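Local coordinates for protein putative LacI-family transcriptional regulator (Bacteroides fragilis, PDB 3GBV) that probably regulates transcription as a LacI-family regulator, its periplasmic-binding-protein-like domain presumably sensing a small-molecule effector, at residues E22-V27 with Y99-I104; Y122-M127 with I229-L234; R189-F194 with Y212-Y217; C240-T245 with E289-Y294. All blocks are in the same frame, centred on the assembly; numbering follows the deposited sequence.

Contact 1 lies in the lobe built on the sheet containing strands 9-16 and 97-100; contacts 2, 3 and 4 belong to the other lobe, in which strand 227-231 is an inner strand. The cleft between the lobes, where relatives bind their effectors, holds a 1,2-ethanediol, probably from the crystallisation liquor, between Asp-101 of contact 1 and Asp-232 of contact 2. The centres of these two contacts are about 17 Å apart, yet Tyr-23 packs on Asp-232. Contacts 3 and 4, about 21 Å apart between centres, meet through helices 212-220 and 235-243. Contacts 2 and 4, about 13 Å apart, both reach the second subunit.

Contact 1 (E22-V27 with Y99-I104); sequences EYWTDV and YIDSQI
The hydroxyl of Tyr-23 gives its proton to a water, Tyr-23 OH lying 2.6 Å from the water oxygen, and that water in turn donates to Asp-101 OD1 at 3.1 Å. This relay links the start of helix 23-37 to the loop after strand 97-100. With CG anti to the backbone N (chi1 -178°), Tyr-23 sends its phenol toward the loop; its CD2 also sits over the centre of the Trp-24 ring, 3.6 Å above the plane. The indole is thus held on that face by its own neighbour, while its rim is turned to the loop: Trp-24 CH2 meets Asp-101 CB, near the ring plane, at 4.1 Å. The carboxylate stands nearly upright to the indole, the planes 82° apart.

Asp-101 is the middle residue of a classic gamma turn, with positive phi and a 2.8 Å bond from Ser-102 N to Ile-100 O. The sharp bend swings its side chain out from the strand end to the water. Deeper in, the contact is oily: Ile-100 CD1 lies 4.3 Å from both Trp-24 CZ3 and Val-27 CG1, a branched aliphatic tip suited to packing against the indole and the valine. Ile-100 also touches Leu-15 of strand 9-16 and Ser-261 of helix 254-270, and Trp-24 rests on Leu-15 and Pro-16, placing the contact where helix 23-37 begins, by the C-terminal ends of strands 9-16 and 97-100.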
# COMPACT_ATOMS: atom_id res chain seq x y z
N GLU A 22 8.26 -13.21 -13.90
CA GLU A 22 9.07 -12.01 -13.77
C GLU A 22 8.12 -10.82 -13.69
O GLU A 22 6.91 -10.99 -13.78
CB GLU A 22 10.06 -11.87 -14.93
CG GLU A 22 11.23 -12.85 -14.83
CD GLU A 22 12.31 -12.63 -15.88
OE1 GLU A 22 12.01 -12.70 -17.09
OE2 GLU A 22 13.48 -12.39 -15.49
N TYR A 23 8.67 -9.62 -13.53
CA TYR A 23 7.85 -8.43 -13.39
C TYR A 23 6.70 -8.25 -14.38
O TYR A 23 5.58 -7.97 -13.98
CB TYR A 23 8.71 -7.17 -13.43
CG TYR A 23 7.88 -5.93 -13.24
CD1 TYR A 23 7.40 -5.57 -11.97
CD2 TYR A 23 7.52 -5.14 -14.33
CE1 TYR A 23 6.58 -4.46 -11.81
CE2 TYR A 23 6.69 -4.03 -14.17
CZ TYR A 23 6.23 -3.69 -12.91
OH TYR A 23 5.39 -2.61 -12.78
N TRP A 24 6.99 -8.40 -15.66
CA TRP A 24 5.99 -8.18 -16.70
C TRP A 24 4.78 -9.10 -16.73
O TRP A 24 3.74 -8.76 -17.32
CB TRP A 24 6.68 -8.13 -18.06
CG TRP A 24 7.85 -7.19 -18.03
CD1 TRP A 24 9.17 -7.52 -17.95
CD2 TRP A 24 7.78 -5.77 -17.98
NE1 TRP A 24 9.94 -6.38 -17.84
CE2 TRP A 24 9.10 -5.28 -17.86
CE3 TRP A 24 6.73 -4.84 -18.02
CZ2 TRP A 24 9.41 -3.92 -17.77
CZ3 TRP A 24 7.02 -3.48 -17.94
CH2 TRP A 24 8.36 -3.04 -17.82
N THR A 25 4.90 -10.27 -16.12
CA THR A 25 3.77 -11.20 -16.11
C THR A 25 2.52 -10.55 -15.48
O THR A 25 1.40 -10.77 -15.92
CB THR A 25 4.14 -12.48 -15.34
OG1 THR A 25 5.21 -13.14 -16.04
CG2 THR A 25 2.96 -13.41 -15.25
N ASP A 26 2.73 -9.72 -14.46
CA ASP A 26 1.61 -9.05 -13.81
C ASP A 26 1.02 -7.94 -14.68
O ASP A 26 -0.20 -7.78 -14.75
CB ASP A 26 2.06 -8.50 -12.46
CG ASP A 26 2.22 -9.58 -11.42
OD1 ASP A 26 1.29 -10.41 -11.28
OD2 ASP A 26 3.26 -9.61 -10.72
N VAL A 27 1.88 -7.18 -15.35
CA VAL A 27 1.42 -6.12 -16.23
C VAL A 27 0.57 -6.76 -17.33
O VAL A 27 -0.45 -6.20 -17.75
CB VAL A 27 2.60 -5.37 -16.89
CG1 VAL A 27 2.08 -4.33 -17.88
CG2 VAL A 27 3.46 -4.72 -15.81
N TYR A 99 3.43 5.23 -22.38
CA TYR A 99 4.62 4.72 -21.73
C TYR A 99 4.25 4.14 -20.38
O TYR A 99 3.39 4.67 -19.67
CB TYR A 99 5.67 5.81 -21.49
CG TYR A 99 6.44 6.30 -22.70
CD1 TYR A 99 6.81 5.42 -23.73
CD2 TYR A 99 6.85 7.62 -22.79
CE1 TYR A 99 7.56 5.86 -24.82
CE2 TYR A 99 7.61 8.07 -23.87
CZ TYR A 99 7.96 7.19 -24.88
OH TYR A 99 8.69 7.65 -25.95
N ILE A 100 4.89 3.04 -20.03
CA ILE A 100 4.68 2.42 -18.74
C ILE A 100 6.07 2.21 -18.16
O ILE A 100 7.04 1.98 -18.89
CB ILE A 100 3.96 1.07 -18.85
CG1 ILE A 100 4.65 0.20 -19.90
CG2 ILE A 100 2.50 1.29 -19.18
CD1 ILE A 100 4.02 -1.18 -20.06
N ASP A 101 6.15 2.33 -16.84
CA ASP A 101 7.39 2.14 -16.09
C ASP A 101 8.40 3.28 -16.23
O ASP A 101 8.70 3.96 -15.24
CB ASP A 101 8.05 0.83 -16.50
CG ASP A 101 9.14 0.43 -15.56
OD1 ASP A 101 8.83 0.26 -14.36
OD2 ASP A 101 10.29 0.31 -16.01
N SER A 102 8.92 3.50 -17.43
CA SER A 102 9.88 4.57 -17.67
C SER A 102 9.34 5.60 -18.64
O SER A 102 8.58 5.27 -19.55
CB SER A 102 11.19 4.00 -18.26
OG SER A 102 11.83 3.09 -17.39
N GLN A 103 9.73 6.86 -18.44
CA GLN A 103 9.33 7.94 -19.33
C GLN A 103 10.53 8.20 -20.23
O GLN A 103 11.65 7.80 -19.91
CB GLN A 103 9.03 9.24 -18.55
CG GLN A 103 8.16 9.07 -17.32
CD GLN A 103 7.89 10.40 -16.61
OE1 GLN A 103 7.19 11.26 -17.15
NE2 GLN A 103 8.43 10.56 -15.40
N ILE A 104 10.29 8.85 -21.37
CA ILE A 104 11.34 9.21 -22.31
C ILE A 104 11.04 10.68 -22.59
O ILE A 104 10.31 11.03 -23.51
CB ILE A 104 11.27 8.38 -23.63
CG1 ILE A 104 11.59 6.91 -23.34
CG2 ILE A 104 12.25 8.94 -24.66
CD1 ILE A 104 11.61 6.01 -24.57
O HOH W 1 5.93 -0.74 -14.53

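Contact 2 (Y122-M127 with I229-L234); sequences YFAARM and IGYDLL. With EDO (1,2-ethanediol), chain D.
Ile-229 turns CG1 anti to its carbonyl carbon (chi1 -79°) and then runs almost straight (chi2 -168°), which carries CD1 up against the backbone of Met-127. The setting is a helix packed on the sheet of an alpha/beta, Rossmann-like lobe: helix 117-131 runs along strand 227-231, nearly antiparallel to it, the short segment axes 9.9 Å apart and inclined at 151°. The Ile-229 methyl approaches Met-127 C at 3.8 Å and Met-127 CB at 4.1 Å. Ala-124, whose CA is nearest the strand, suits its place because its methyl lets Ile-229 and Tyr-231 pack beside it.

Tyr-231, two residues along the strand and so on the same side of the sheet, reaches the helix with the end of its phenol, its OH lying 3.8 Å from Ala-124 CB. That contact is merely packing; the polar partner of this buried hydroxyl is Ser-120, one turn earlier in the helix. Met-127, modelled as selenomethionine, bends away beyond CB and lays CG over the rim of the Phe-123 ring. It meets Met-127 of the second subunit, so the helix faces the sheet on one side and the dimer interface on another. Past the strand, Asp-232 enters the cleft between the lobes, where the 1,2-ethanediol O1 donates to Asp-232 OD2 at 2.8 Å.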
# COMPACT_ATOMS: atom_id res chain seq x y z
N TYR A 122 13.99 8.36 -3.25
CA TYR A 122 14.13 9.19 -2.06
C TYR A 122 13.51 8.43 -0.88
O TYR A 122 14.08 8.35 0.22
CB TYR A 122 13.40 10.52 -2.28
CG TYR A 122 13.69 11.60 -1.26
CD1 TYR A 122 14.88 12.33 -1.31
CD2 TYR A 122 12.77 11.90 -0.26
CE1 TYR A 122 15.14 13.33 -0.37
CE2 TYR A 122 13.02 12.89 0.68
CZ TYR A 122 14.20 13.61 0.61
OH TYR A 122 14.45 14.59 1.55
N PHE A 123 12.33 7.87 -1.12
CA PHE A 123 11.60 7.09 -0.13
C PHE A 123 12.38 5.84 0.26
O PHE A 123 12.43 5.46 1.44
CB PHE A 123 10.23 6.68 -0.69
CG PHE A 123 9.51 5.64 0.14
CD1 PHE A 123 8.73 6.01 1.23
CD2 PHE A 123 9.60 4.29 -0.18
CE1 PHE A 123 8.04 5.05 1.98
CE2 PHE A 123 8.93 3.32 0.57
CZ PHE A 123 8.15 3.70 1.65
N ALA A 124 12.97 5.19 -0.75
CA ALA A 124 13.74 3.97 -0.54
C ALA A 124 14.92 4.26 0.37
O ALA A 124 15.28 3.44 1.21
CB ALA A 124 14.22 3.41 -1.87
N ALA A 125 15.52 5.44 0.21
CA ALA A 125 16.65 5.86 1.03
C ALA A 125 16.22 5.99 2.48
O ALA A 125 16.92 5.52 3.38
CB ALA A 125 17.20 7.18 0.52
N ARG A 126 15.08 6.65 2.70
CA ARG A 126 14.54 6.83 4.05
C ARG A 126 14.39 5.48 4.73
O ARG A 126 14.85 5.28 5.86
CB ARG A 126 13.17 7.53 3.98
CG ARG A 126 12.29 7.40 5.24
CD ARG A 126 12.92 8.07 6.44
NE ARG A 126 12.13 7.88 7.67
CZ ARG A 126 10.95 8.45 7.91
NH1 ARG A 126 10.38 9.25 7.02
NH2 ARG A 126 10.33 8.22 9.07
N MSE A 127 13.75 4.54 4.04
CA MSE A 127 13.51 3.21 4.61
C MSE A 127 14.79 2.43 4.88
O MSE A 127 14.89 1.71 5.87
CB MSE A 127 12.60 2.37 3.70
CG MSE A 127 11.21 2.97 3.45
SE MSE A 127 10.31 3.35 5.14
CE MSE A 127 10.09 1.53 5.93
N ILE A 229 16.73 -4.32 0.51
CA ILE A 229 15.52 -3.57 0.26
C ILE A 229 15.40 -3.78 -1.25
O ILE A 229 16.36 -3.55 -1.99
CB ILE A 229 15.64 -2.08 0.58
CG1 ILE A 229 15.50 -1.87 2.09
CG2 ILE A 229 14.55 -1.28 -0.16
CD1 ILE A 229 15.32 -0.42 2.49
N GLY A 230 14.26 -4.25 -1.70
CA GLY A 230 14.09 -4.49 -3.12
C GLY A 230 12.80 -3.95 -3.66
O GLY A 230 12.02 -3.32 -2.95
N TYR A 231 12.58 -4.21 -4.95
CA TYR A 231 11.38 -3.76 -5.63
C TYR A 231 10.54 -4.89 -6.21
O TYR A 231 11.06 -5.93 -6.64
CB TYR A 231 11.76 -2.79 -6.75
CG TYR A 231 11.97 -1.36 -6.30
CD1 TYR A 231 11.01 -0.38 -6.56
CD2 TYR A 231 13.14 -0.98 -5.66
CE1 TYR A 231 11.22 0.94 -6.18
CE2 TYR A 231 13.36 0.33 -5.28
CZ TYR A 231 12.40 1.29 -5.55
OH TYR A 231 12.67 2.61 -5.19
N ASP A 232 9.23 -4.67 -6.20
CA ASP A 232 8.27 -5.58 -6.79
C ASP A 232 8.02 -6.92 -6.13
O ASP A 232 8.91 -7.54 -5.53
CB ASP A 232 8.61 -5.74 -8.26
CG ASP A 232 8.75 -4.40 -8.96
OD1 ASP A 232 7.80 -3.58 -8.89
OD2 ASP A 232 9.80 -4.15 -9.57
N LEU A 233 6.77 -7.36 -6.26
CA LEU A 233 6.30 -8.58 -5.66
C LEU A 233 6.45 -9.86 -6.47
O LEU A 233 5.52 -10.65 -6.56
CB LEU A 233 4.84 -8.39 -5.25
CG LEU A 233 4.57 -7.70 -3.90
CD1 LEU A 233 5.71 -6.81 -3.50
CD2 LEU A 233 3.29 -6.92 -3.97
N LEU A 234 7.62 -10.08 -7.07
CA LEU A 234 7.84 -11.33 -7.79
C LEU A 234 7.77 -12.40 -6.71
O LEU A 234 8.09 -12.13 -5.55
CB LEU A 234 9.23 -11.36 -8.43
CG LEU A 234 9.42 -10.75 -9.81
CD1 LEU A 234 9.14 -9.26 -9.75
CD2 LEU A 234 10.85 -11.03 -10.28
C1 EDO D . 10.43 -1.47 -11.20
O1 EDO D . 11.50 -2.27 -10.70
C2 EDO D . 10.42 -1.49 -12.73
O2 EDO D . 9.99 -2.76 -13.20

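Contact 3 (R189-F194 with Y212-Y217); sequences RMLDDF and YIIGEY
Leu-191 sets its CB over the face of the Tyr-217 ring: this carbon is 3.5 Å from the ring centroid and just 14° off the normal, a CH-pi contact almost over the middle of the face. Leucine and tyrosine run past each other in opposite directions, so that Leu-191 CG also rests on the ring, 3.9 Å from Tyr-217 CD2. Beyond the ring the phenol reaches Asp-192, the residue after Leu-191 on helix 187-197, Tyr-217 OH donating to Asp-192 OD1 at 2.6 Å. This oxygen stands near the ring plane at its edge, whereas the donor comes from above the carboxylate, 37° out of its plane. Leu-191 extends further inward, CD1 meeting Ile-214 CD1 at 3.9 Å.

Tyr-217 can do all this because its CG is anti to the backbone N (chi1 166°), which throws the ring across the gap between two helices that cross steeply, their short axes staying 11.3 Å apart. A long flat residue suits such a gap, and an aliphatic one suits its face. Helices 187-197 and 212-220 belong to successive beta-alpha-beta crossovers of the lobe, on either end of strand 203-206 in the chain, and lie on one face of its sheet, where Leu-191 and Ile-214 both touch Phe-141. Outside, Asp-192 OD2 forms a salt bridge with Arg-221. With one oxygen accepting the phenol O-H and the other paired to a guanidinium, the carboxylate is probably kept ionised, and its charge would strengthen the short phenol bond.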
# COMPACT_ATOMS: atom_id res chain seq x y z
N ARG A 189 29.77 -15.31 -7.97
CA ARG A 189 31.20 -15.04 -7.83
C ARG A 189 31.42 -13.54 -7.58
O ARG A 189 32.31 -13.16 -6.82
CB ARG A 189 31.96 -15.50 -9.08
CG ARG A 189 33.44 -15.79 -8.80
CD ARG A 189 34.11 -16.53 -9.96
NE ARG A 189 34.33 -15.66 -11.11
CZ ARG A 189 34.72 -16.09 -12.31
NH1 ARG A 189 34.93 -17.38 -12.52
NH2 ARG A 189 34.90 -15.22 -13.30
N MSE A 190 30.61 -12.69 -8.21
CA MSE A 190 30.72 -11.25 -7.99
C MSE A 190 30.44 -10.98 -6.50
O MSE A 190 31.16 -10.22 -5.86
CB MSE A 190 29.68 -10.48 -8.81
CG MSE A 190 29.83 -10.56 -10.33
SE MSE A 190 31.29 -9.39 -11.01
CE MSE A 190 31.01 -7.74 -9.95
N LEU A 191 29.40 -11.61 -5.98
CA LEU A 191 29.03 -11.43 -4.58
C LEU A 191 30.12 -11.90 -3.62
O LEU A 191 30.44 -11.20 -2.65
CB LEU A 191 27.71 -12.15 -4.26
CG LEU A 191 26.34 -11.53 -4.59
CD1 LEU A 191 26.30 -10.08 -4.12
CD2 LEU A 191 26.06 -11.60 -6.06
N ASP A 192 30.70 -13.07 -3.87
CA ASP A 192 31.77 -13.57 -3.00
C ASP A 192 32.90 -12.56 -2.87
O ASP A 192 33.34 -12.25 -1.76
CB ASP A 192 32.34 -14.90 -3.52
CG ASP A 192 31.36 -16.05 -3.41
OD1 ASP A 192 30.62 -16.10 -2.41
OD2 ASP A 192 31.35 -16.91 -4.31
N ASP A 193 33.37 -12.04 -4.00
CA ASP A 193 34.45 -11.07 -3.96
C ASP A 193 34.03 -9.82 -3.20
O ASP A 193 34.77 -9.34 -2.35
CB ASP A 193 34.90 -10.69 -5.39
CG ASP A 193 35.60 -11.85 -6.11
OD1 ASP A 193 36.45 -12.51 -5.47
OD2 ASP A 193 35.32 -12.09 -7.30
N PHE A 194 32.83 -9.32 -3.48
CA PHE A 194 32.34 -8.12 -2.80
C PHE A 194 32.27 -8.28 -1.29
O PHE A 194 32.81 -7.47 -0.54
CB PHE A 194 30.95 -7.73 -3.32
CG PHE A 194 30.32 -6.59 -2.55
CD1 PHE A 194 30.71 -5.28 -2.79
CD2 PHE A 194 29.39 -6.84 -1.54
CE1 PHE A 194 30.18 -4.23 -2.03
CE2 PHE A 194 28.86 -5.80 -0.78
CZ PHE A 194 29.26 -4.49 -1.02
N TYR A 212 15.80 -10.89 -5.61
CA TYR A 212 15.90 -12.28 -5.18
C TYR A 212 17.27 -12.89 -5.49
O TYR A 212 17.69 -13.85 -4.84
CB TYR A 212 14.79 -13.12 -5.84
CG TYR A 212 14.91 -13.25 -7.34
CD1 TYR A 212 15.83 -14.13 -7.91
CD2 TYR A 212 14.11 -12.50 -8.19
CE1 TYR A 212 15.95 -14.25 -9.29
CE2 TYR A 212 14.22 -12.62 -9.58
CZ TYR A 212 15.15 -13.50 -10.12
OH TYR A 212 15.28 -13.63 -11.48
N ILE A 213 17.95 -12.35 -6.49
CA ILE A 213 19.27 -12.85 -6.87
C ILE A 213 20.21 -12.68 -5.67
O ILE A 213 20.99 -13.56 -5.35
CB ILE A 213 19.85 -12.06 -8.08
CG1 ILE A 213 19.04 -12.36 -9.33
CG2 ILE A 213 21.31 -12.44 -8.32
CD1 ILE A 213 19.36 -11.45 -10.49
N ILE A 214 20.11 -11.52 -5.02
CA ILE A 214 20.94 -11.23 -3.87
C ILE A 214 20.37 -11.95 -2.65
O ILE A 214 21.11 -12.45 -1.81
CB ILE A 214 20.95 -9.72 -3.55
CG1 ILE A 214 21.29 -8.91 -4.81
CG2 ILE A 214 21.94 -9.45 -2.43
CD1 ILE A 214 22.71 -9.07 -5.28
N GLY A 215 19.04 -11.98 -2.57
CA GLY A 215 18.40 -12.64 -1.45
C GLY A 215 18.66 -14.13 -1.39
O GLY A 215 18.96 -14.68 -0.33
N GLU A 216 18.54 -14.80 -2.53
CA GLU A 216 18.76 -16.24 -2.60
C GLU A 216 20.23 -16.54 -2.42
O GLU A 216 20.59 -17.62 -1.95
CB GLU A 216 18.25 -16.79 -3.94
CG GLU A 216 16.75 -16.62 -4.11
CD GLU A 216 16.26 -17.09 -5.47
OE1 GLU A 216 15.03 -17.04 -5.70
OE2 GLU A 216 17.10 -17.51 -6.29
N TYR A 217 21.09 -15.59 -2.78
CA TYR A 217 22.53 -15.79 -2.59
C TYR A 217 22.80 -15.88 -1.09
O TYR A 217 23.51 -16.78 -0.63
CB TYR A 217 23.33 -14.63 -3.17
CG TYR A 217 24.77 -14.62 -2.71
CD1 TYR A 217 25.72 -15.47 -3.29
CD2 TYR A 217 25.19 -13.78 -1.68
CE1 TYR A 217 27.04 -15.48 -2.86
CE2 TYR A 217 26.50 -13.78 -1.24
CZ TYR A 217 27.43 -14.64 -1.83
OH TYR A 217 28.73 -14.65 -1.38

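Contact 4 (C240-T245 with E289-Y294); sequences CLKEGT and ENIDYY
The two backbones keep their distance, the nearest CA atoms, those of Lys-242 and Glu-289, being 8.6 Å apart, so that the last turn of helix 235-243 reaches the C-terminal residues through side chains. Lys-242 does so by length: its chain is extended beyond CG and brings NZ to Asp-292 OD1 at 2.8 Å, a salt bridge that uses the syn lone pair of the carboxylate oxygen. Lys-242 CE brushes Ile-291 CG2 at 3.8 Å, crossing that side chain at about a right angle. A long amine suits this exposed position, where its methylenes can lie against the isoleucine while the charge stays at the surface.

Ile-291 points toward the helix and meets Leu-241, whose CG, anti to its backbone N (chi1 176°), carries Leu-241 CD2 to 3.9 Å from Ile-291 CB. In the fold, the helix follows strand 227-231 and leads into strand 246-251, while residues 289-294 come after 284-286, the antiparallel edge strand of the same sheet. Leu-241 packs on Leu-249 of the one strand and Ile-291 on Leu-286 of the other.

The helix gives way at Gly-244, whose phi of 103° would press a side chain against the preceding carbonyl. Thr-245 then folds back to donate from OG1 to Cys-240 O at 3.2 Å. On the C-terminal side, Glu-289 OE1 is in a salt bridge with Arg-126 of the second subunit.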
# COMPACT_ATOMS: atom_id res chain seq x y z
N CYS A 240 11.91 -14.40 -0.33
CA CYS A 240 13.07 -13.84 0.35
C CYS A 240 12.61 -12.88 1.43
O CYS A 240 13.28 -12.72 2.44
CB CYS A 240 13.98 -13.09 -0.62
SG CYS A 240 14.80 -14.12 -1.84
N LEU A 241 11.46 -12.24 1.18
CA LEU A 241 10.89 -11.30 2.13
C LEU A 241 10.44 -12.08 3.36
O LEU A 241 10.66 -11.67 4.51
CB LEU A 241 9.68 -10.58 1.53
CG LEU A 241 8.95 -9.63 2.49
CD1 LEU A 241 9.84 -8.43 2.83
CD2 LEU A 241 7.64 -9.17 1.86
N LYS A 242 9.79 -13.21 3.11
CA LYS A 242 9.30 -14.03 4.20
C LYS A 242 10.39 -14.78 4.94
O LYS A 242 10.23 -15.09 6.11
CB LYS A 242 8.24 -15.01 3.68
CG LYS A 242 6.88 -14.36 3.55
CD LYS A 242 5.89 -15.24 2.82
CE LYS A 242 4.48 -14.69 2.98
NZ LYS A 242 3.48 -15.34 2.09
N GLU A 243 11.51 -15.04 4.28
CA GLU A 243 12.63 -15.75 4.90
C GLU A 243 13.59 -14.83 5.64
O GLU A 243 14.41 -15.29 6.42
CB GLU A 243 13.40 -16.56 3.85
CG GLU A 243 12.50 -17.45 3.03
CD GLU A 243 13.03 -18.86 2.88
OE1 GLU A 243 13.10 -19.57 3.91
OE2 GLU A 243 13.37 -19.24 1.74
N GLY A 244 13.49 -13.53 5.38
CA GLY A 244 14.36 -12.59 6.07
C GLY A 244 15.56 -12.01 5.34
O GLY A 244 16.20 -11.12 5.88
N THR A 245 15.89 -12.49 4.15
CA THR A 245 17.03 -11.93 3.42
C THR A 245 16.68 -10.53 2.93
O THR A 245 17.55 -9.66 2.82
CB THR A 245 17.43 -12.81 2.24
OG1 THR A 245 16.27 -13.15 1.47
CG2 THR A 245 18.10 -14.08 2.75
N GLU A 289 5.23 -8.83 7.70
CA GLU A 289 4.02 -8.72 8.48
C GLU A 289 2.76 -8.17 7.80
O GLU A 289 1.68 -8.22 8.39
CB GLU A 289 4.28 -7.90 9.75
CG GLU A 289 5.23 -8.52 10.76
CD GLU A 289 6.68 -8.43 10.32
OE1 GLU A 289 7.03 -7.41 9.69
OE2 GLU A 289 7.45 -9.37 10.61
N ASN A 290 2.87 -7.62 6.59
CA ASN A 290 1.68 -7.12 5.93
C ASN A 290 1.53 -7.60 4.49
O ASN A 290 0.51 -7.35 3.84
CB ASN A 290 1.63 -5.58 5.97
CG ASN A 290 2.60 -4.91 4.99
OD1 ASN A 290 2.46 -3.72 4.69
ND2 ASN A 290 3.58 -5.66 4.50
N ILE A 291 2.54 -8.32 4.00
CA ILE A 291 2.51 -8.82 2.64
C ILE A 291 1.29 -9.66 2.30
O ILE A 291 0.77 -9.56 1.19
CB ILE A 291 3.80 -9.62 2.28
CG1 ILE A 291 3.79 -9.98 0.79
CG2 ILE A 291 3.85 -10.92 3.06
CD1 ILE A 291 3.79 -8.79 -0.14
N ASP A 292 0.82 -10.49 3.24
CA ASP A 292 -0.33 -11.34 2.94
C ASP A 292 -1.68 -10.62 2.86
O ASP A 292 -2.67 -11.18 2.39
CB ASP A 292 -0.42 -12.50 3.95
CG ASP A 292 0.83 -13.38 3.95
OD1 ASP A 292 1.48 -13.53 2.89
OD2 ASP A 292 1.17 -13.93 5.02
N TYR A 293 -1.72 -9.37 3.30
CA TYR A 293 -2.96 -8.61 3.27
C TYR A 293 -3.00 -7.52 2.20
O TYR A 293 -3.95 -6.75 2.11
CB TYR A 293 -3.20 -8.03 4.66
CG TYR A 293 -3.37 -9.12 5.67
CD1 TYR A 293 -4.60 -9.77 5.81
CD2 TYR A 293 -2.29 -9.57 6.45
CE1 TYR A 293 -4.75 -10.84 6.68
CE2 TYR A 293 -2.43 -10.64 7.33
CZ TYR A 293 -3.67 -11.27 7.44
OH TYR A 293 -3.84 -12.31 8.32
N TYR A 294 -1.95 -7.48 1.39
CA TYR A 294 -1.83 -6.51 0.30
C TYR A 294 -2.49 -7.08 -0.95
O TYR A 294 -2.36 -8.28 -1.23
CB TYR A 294 -0.36 -6.24 0.01
CG TYR A 294 -0.08 -5.27 -1.12
CD1 TYR A 294 -0.05 -3.89 -0.90
CD2 TYR A 294 0.19 -5.73 -2.40
CE1 TYR A 294 0.25 -3.00 -1.92
CE2 TYR A 294 0.49 -4.84 -3.43
CZ TYR A 294 0.52 -3.49 -3.19
OH TYR A 294 0.81 -2.62 -4.20